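Local coordinates for protein AmbC (Sorangium cellulosum, PDB 5O16) that probably acts as a dehydratase domain of a modular polyketide synthase, removing water from a 3-hydroxyacyl intermediate carried by the assembly line, at residues A192-P197 against A253-R258; A216-L221 against A272-A277. One frame throughout, in Å; residues are numbered along the deposited sequence.

How the contacts relate
Strand 189-195 comes first along the chain and helix 211-224 follows it. Strand 254-261 then returns to pair with the first strand, so contact 1 closes a loop of 55 residues that contains the helix. Contact 2 starts on that helix and ends on strand 269-278, closing a second loop of 50 residues that contains strand 254-261. Their segments alternate, so the two loops cross rather than nest. The centres lie about 9 Å apart, and strand 254-261 of contact 1 lies beside strand 269-278 of contact 2: Arg258 N stands 2.8 Å from Glu275 O, a probable backbone hydrogen bond. Together the contacts tie three consecutive strands in the sheet order to the helix packed on them.

Contact 1 of 2, residues A192-P197 against A253-R258; sequences ADLALP and AALRAR
Leu194 overlaps Leu255 through its CD1 branch and its CB, CD1 of Leu194 lying 3.5 Å from CD1 of Leu255, with the two side chains crossing at a slant. For Leu255, chi1 of 38° sets CG between the backbone N and the carbonyl carbon, which swings CD1 toward Leu194 CB as well. The same Leu194 CD1 extends along the strand to Ala257 CB at 3.7 Å, so one leucine branch bridges two residues of 254-258. Ala192 faces the same way, and all these side chains are buried.

The backbone evidence is that of an antiparallel pair: the segment axes run at 159°. Ala192 with Ala257 and Leu194 with Leu255 are hydrogen-bonded pairs, each with two bonds; in the second, Leu194 N to Leu255 O and Leu255 N to Leu194 O each span 3.0 Å. Asp193 with Arg256 and Ala195 with Ala254 are non-hydrogen-bonded pairs, and on their face Ala195 CB meets Ala254 CB at 4.0 Å.

Asp193 and Arg256 run side by side, their carboxylate and guanidinium planes 38° apart. Asp193 OD1 lies beside the aliphatic Arg256 CG at 4.1 Å but stays 4.7 Å from Arg256 NE, too far for a salt bridge. Both polar ends turn instead to Trp152, whose NE1 hydrogen-bonds Asp193 OD1 and whose ring makes a cation-pi contact with Arg256.

Strand 189-195 is flanked by strand 180-186 on its other edge, and strand 254-261 by strand 269-278. Helix 211-224 covers the leucine-bearing face, with Leu194 on Ala217 and Ala192 on Ala220, while Leu276 of strand 269-278 packs against Leu194, Leu255 and Ala257.

Contact 2 of 2, residues A216-L221 against A272-A277; sequences AALQAL and ASIELA
Leu218 and Ile274 meet through apolar side chains, as does every pair that joins these segments. CD2 of Leu218 lies 3.4 Å from CD1 of Ile274, and the two side chains cross at about a right angle. Ile274 also uses its other branch: CG2, anti to the backbone N, reaches Ala217 CB at 4.0 Å while CG1 carries CD1 to Leu218. Ala217 CB further borders Leu276 CD2 at 4.3 Å. One helical turn on, with CG anti to the backbone N (chi1 163°), Leu221 brings CD2 to Ala272 CB at 3.9 Å. The six touching residues are all buried, and Ala272, Ile274 and Leu276 are alternate residues pointing from one face of the strand toward the helix.

The backbones bond elsewhere: the helix to itself, Leu221 N donating to Ala217 O at 3.2 Å, and strand 272-277 to strands 254-261 and 283-295 on its two edges. Phe290 of strand 283-295 adds to the apolar layer by touching Leu218, Leu221, Ala272 and Ile274.

Polar side chains of the strand take the opposite face, where Ser273 OG hydrogen-bonds Gly288 O and Glu275 OE2 forms a salt bridge with Arg286 NE.

The segment axes pass 10.1 Å apart at 129°, so the helix lies aslant over the sheet. A helix laid against an antiparallel sheet that wraps around it is the hallmark of the hot dog fold, consistent with the assignment of this polyketide synthase dehydratase to the HotDog clan.

Contact 1 of 2, residues A192-P197 against A253-R258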
loop_
_atom_site.group_PDB
_atom_site.type_symbol
_atom_site.label_atom_id
_atom_site.label_comp_id
_atom_site.label_asym_id
_atom_site.label_seq_id
_atom_site.Cartn_x
_atom_site.Cartn_y
_atom_site.Cartn_z
ATOM N N ALA A 192 -15.411 -5.420 3.731
ATOM C CA ALA A 192 -15.049 -6.337 2.665
ATOM C C ALA A 192 -14.219 -7.491 3.198
ATOM O O ALA A 192 -13.543 -7.385 4.228
ATOM C CB ALA A 192 -14.283 -5.628 1.548
ATOM N N ASP A 193 -14.309 -8.607 2.482
ATOM C CA ASP A 193 -13.428 -9.746 2.669
ATOM C C ASP A 193 -12.352 -9.640 1.600
ATOM O O ASP A 193 -12.668 -9.632 0.404
ATOM C CB ASP A 193 -14.185 -11.067 2.531
ATOM C CG ASP A 193 -14.853 -11.503 3.814
ATOM O OD1 ASP A 193 -14.317 -11.206 4.899
ATOM O OD2 ASP A 193 -15.910 -12.163 3.737
ATOM N N LEU A 194 -11.097 -9.534 2.035
ATOM C CA LEU A 194 -9.944 -9.415 1.157
ATOM C C LEU A 194 -9.125 -10.699 1.218
ATOM O O LEU A 194 -8.800 -11.179 2.310
ATOM C CB LEU A 194 -9.091 -8.203 1.540
ATOM C CG LEU A 194 -9.867 -6.896 1.689
ATOM C CD1 LEU A 194 -8.898 -5.753 1.915
ATOM C CD2 LEU A 194 -10.758 -6.645 0.437
ATOM N N ALA A 195 -8.787 -11.252 0.052
ATOM C CA ALA A 195 -7.957 -12.451 0.021
ATOM C C ALA A 195 -7.076 -12.466 -1.215
ATOM O O ALA A 195 -7.480 -12.017 -2.290
ATOM C CB ALA A 195 -8.802 -13.725 0.033
ATOM N N LEU A 196 -5.861 -13.029 -1.053
ATOM C CA LEU A 196 -5.041 -13.116 -2.253
ATOM C C LEU A 196 -5.212 -14.478 -2.919
ATOM O O LEU A 196 -5.565 -15.460 -2.260
ATOM C CB LEU A 196 -3.562 -12.928 -1.909
ATOM C CG LEU A 196 -3.119 -11.623 -1.261
ATOM C CD1 LEU A 196 -1.683 -11.755 -0.771
ATOM C CD2 LEU A 196 -3.251 -10.492 -2.260
ATOM N N PRO A 197 -5.004 -14.548 -4.232
ATOM C CA PRO A 197 -4.969 -15.849 -4.904
ATOM C C PRO A 197 -3.967 -16.794 -4.256
ATOM O O PRO A 197 -2.985 -16.376 -3.637
ATOM C CB PRO A 197 -4.563 -15.495 -6.335
ATOM C CG PRO A 197 -5.149 -14.141 -6.534
ATOM C CD PRO A 197 -5.093 -13.436 -5.196
ATOM N N ALA A 253 -2.386 -12.688 5.267
ATOM C CA ALA A 253 -2.682 -13.182 3.924
ATOM C C ALA A 253 -4.116 -12.951 3.488
ATOM O O ALA A 253 -4.380 -12.874 2.288
ATOM C CB ALA A 253 -2.378 -14.681 3.820
ATOM N N ALA A 254 -5.049 -12.875 4.426
ATOM C CA ALA A 254 -6.425 -12.531 4.117
ATOM C C ALA A 254 -6.993 -11.839 5.338
ATOM O O ALA A 254 -6.737 -12.261 6.469
ATOM C CB ALA A 254 -7.262 -13.761 3.752
ATOM N N LEU A 255 -7.738 -10.767 5.114
ATOM C CA LEU A 255 -8.206 -9.976 6.233
ATOM C C LEU A 255 -9.600 -9.417 5.950
ATOM O O LEU A 255 -10.078 -9.410 4.815
ATOM C CB LEU A 255 -7.166 -8.902 6.581
ATOM C CG LEU A 255 -6.455 -8.244 5.415
ATOM C CD1 LEU A 255 -7.453 -7.488 4.563
ATOM C CD2 LEU A 255 -5.384 -7.326 5.939
ATOM N N ARG A 256 -10.264 -8.987 7.015
ATOM C CA ARG A 256 -11.474 -8.197 6.893
ATOM C C ARG A 256 -11.112 -6.719 6.930
ATOM O O ARG A 256 -10.154 -6.316 7.595
ATOM C CB ARG A 256 -12.439 -8.542 8.019
ATOM C CG ARG A 256 -12.436 -10.002 8.303
ATOM C CD ARG A 256 -13.115 -10.315 9.586
ATOM N NE ARG A 256 -13.859 -11.554 9.521
ATOM C CZ ARG A 256 -14.693 -11.931 10.471
ATOM N NH1 ARG A 256 -14.848 -11.162 11.540
ATOM N NH2 ARG A 256 -15.346 -13.074 10.363
ATOM N N ALA A 257 -11.838 -5.928 6.155
ATOM C CA ALA A 257 -11.521 -4.523 5.975
ATOM C C ALA A 257 -12.753 -3.680 6.254
ATOM O O ALA A 257 -13.877 -4.059 5.893
ATOM C CB ALA A 257 -11.019 -4.226 4.571
ATOM N N ARG A 258 -12.518 -2.527 6.884
ATOM C CA ARG A 258 -13.520 -1.470 7.000
ATOM C C ARG A 258 -12.979 -0.237 6.300
ATOM O O ARG A 258 -11.891 0.241 6.629
ATOM C CB ARG A 258 -13.884 -1.132 8.444
ATOM C CG ARG A 258 -14.860 0.003 8.507
ATOM C CD ARG A 258 -15.072 0.440 9.925
ATOM N NE ARG A 258 -16.206 1.338 10.065
ATOM C CZ ARG A 258 -16.409 2.100 11.131
ATOM N NH1 ARG A 258 -15.555 2.059 12.146
ATOM N NH2 ARG A 258 -17.482 2.873 11.205
#

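Contact 2 of 2, residues A216-L221 against A272-A277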
loop_
_atom_site.group_PDB
_atom_site.type_symbol
_atom_site.label_atom_id
_atom_site.label_comp_id
_atom_site.label_asym_id
_atom_site.label_seq_id
_atom_site.Cartn_x
_atom_site.Cartn_y
_atom_site.Cartn_z
ATOM N N ALA A 216 -6.368 -4.389 -2.564
ATOM C CA ALA A 216 -7.703 -4.972 -2.570
ATOM C C ALA A 216 -8.693 -4.135 -1.766
ATOM O O ALA A 216 -9.863 -4.010 -2.154
ATOM C CB ALA A 216 -7.646 -6.403 -2.032
ATOM N N ALA A 217 -8.239 -3.524 -0.666
ATOM C CA ALA A 217 -9.119 -2.630 0.087
ATOM C C ALA A 217 -9.547 -1.440 -0.767
ATOM O O ALA A 217 -10.699 -0.991 -0.689
ATOM C CB ALA A 217 -8.433 -2.170 1.370
ATOM N N LEU A 218 -8.648 -0.946 -1.620
ATOM C CA LEU A 218 -9.028 0.124 -2.534
ATOM C C LEU A 218 -9.981 -0.384 -3.618
ATOM O O LEU A 218 -10.885 0.343 -4.042
ATOM C CB LEU A 218 -7.798 0.749 -3.177
ATOM C CG LEU A 218 -6.769 1.306 -2.221
ATOM C CD1 LEU A 218 -5.870 2.269 -2.971
ATOM C CD2 LEU A 218 -7.533 1.980 -1.108
ATOM N N GLN A 219 -9.772 -1.605 -4.123
ATOM C CA GLN A 219 -10.723 -2.136 -5.094
ATOM C C GLN A 219 -12.109 -2.220 -4.479
ATOM O O GLN A 219 -13.115 -1.898 -5.127
ATOM C CB GLN A 219 -10.291 -3.520 -5.603
ATOM C CG GLN A 219 -8.850 -3.641 -6.080
ATOM C CD GLN A 219 -8.360 -5.097 -6.046
ATOM O OE1 GLN A 219 -9.157 -6.036 -6.169
ATOM N NE2 GLN A 219 -7.051 -5.285 -5.877
ATOM N N ALA A 220 -12.175 -2.614 -3.211
ATOM C CA ALA A 220 -13.459 -2.653 -2.528
ATOM C C ALA A 220 -14.148 -1.294 -2.563
ATOM O O ALA A 220 -15.335 -1.198 -2.905
ATOM C CB ALA A 220 -13.262 -3.121 -1.089
ATOM N N LEU A 221 -13.410 -0.225 -2.287
ATOM C CA LEU A 221 -14.078 1.061 -2.242
ATOM C C LEU A 221 -14.421 1.527 -3.657
ATOM O O LEU A 221 -15.517 2.048 -3.899
ATOM C CB LEU A 221 -13.199 2.072 -1.520
ATOM C CG LEU A 221 -13.564 3.530 -1.743
ATOM C CD1 LEU A 221 -14.937 3.757 -1.102
ATOM C CD2 LEU A 221 -12.535 4.421 -1.113
ATOM N N ALA A 272 -10.819 8.542 2.248
ATOM C CA ALA A 272 -11.394 7.504 3.084
ATOM C C ALA A 272 -10.365 7.024 4.095
ATOM O O ALA A 272 -9.167 7.283 3.977
ATOM C CB ALA A 272 -11.910 6.323 2.260
ATOM N N SER A 273 -10.872 6.340 5.107
ATOM C CA SER A 273 -10.089 5.667 6.121
ATOM C C SER A 273 -10.125 4.168 5.851
ATOM O O SER A 273 -11.134 3.643 5.369
ATOM C CB SER A 273 -10.659 5.946 7.496
ATOM O OG SER A 273 -9.781 5.423 8.450
ATOM N N ILE A 274 -9.019 3.478 6.120
ATOM C CA ILE A 274 -8.967 2.023 5.985
ATOM C C ILE A 274 -8.486 1.407 7.285
ATOM O O ILE A 274 -7.433 1.781 7.813
ATOM C CB ILE A 274 -8.063 1.561 4.823
ATOM C CG1 ILE A 274 -8.463 2.249 3.513
ATOM C CG2 ILE A 274 -8.069 0.029 4.711
ATOM C CD1 ILE A 274 -7.537 1.980 2.341
ATOM N N GLU A 275 -9.239 0.452 7.793
ATOM C CA GLU A 275 -8.727 -0.428 8.827
ATOM C C GLU A 275 -8.925 -1.872 8.433
ATOM O O GLU A 275 -9.862 -2.228 7.713
ATOM C CB GLU A 275 -9.292 -0.145 10.247
ATOM C CG GLU A 275 -9.381 1.328 10.566
ATOM C CD GLU A 275 -9.965 1.648 11.955
ATOM O OE1 GLU A 275 -10.399 0.725 12.682
ATOM O OE2 GLU A 275 -9.840 2.821 12.386
ATOM N N LEU A 276 -7.966 -2.672 8.885
ATOM C CA LEU A 276 -7.808 -4.054 8.482
ATOM C C LEU A 276 -7.641 -4.935 9.714
ATOM O O LEU A 276 -6.922 -4.597 10.670
ATOM C CB LEU A 276 -6.610 -4.242 7.547
ATOM C CG LEU A 276 -6.589 -3.400 6.266
ATOM C CD1 LEU A 276 -5.223 -3.399 5.579
ATOM C CD2 LEU A 276 -7.668 -3.825 5.317
ATOM N N ALA A 277 -8.260 -6.106 9.643
ATOM C CA ALA A 277 -8.276 -7.037 10.748
ATOM C C ALA A 277 -8.283 -8.429 10.159
ATOM O O ALA A 277 -8.778 -8.638 9.047
ATOM C CB ALA A 277 -9.497 -6.812 11.641
#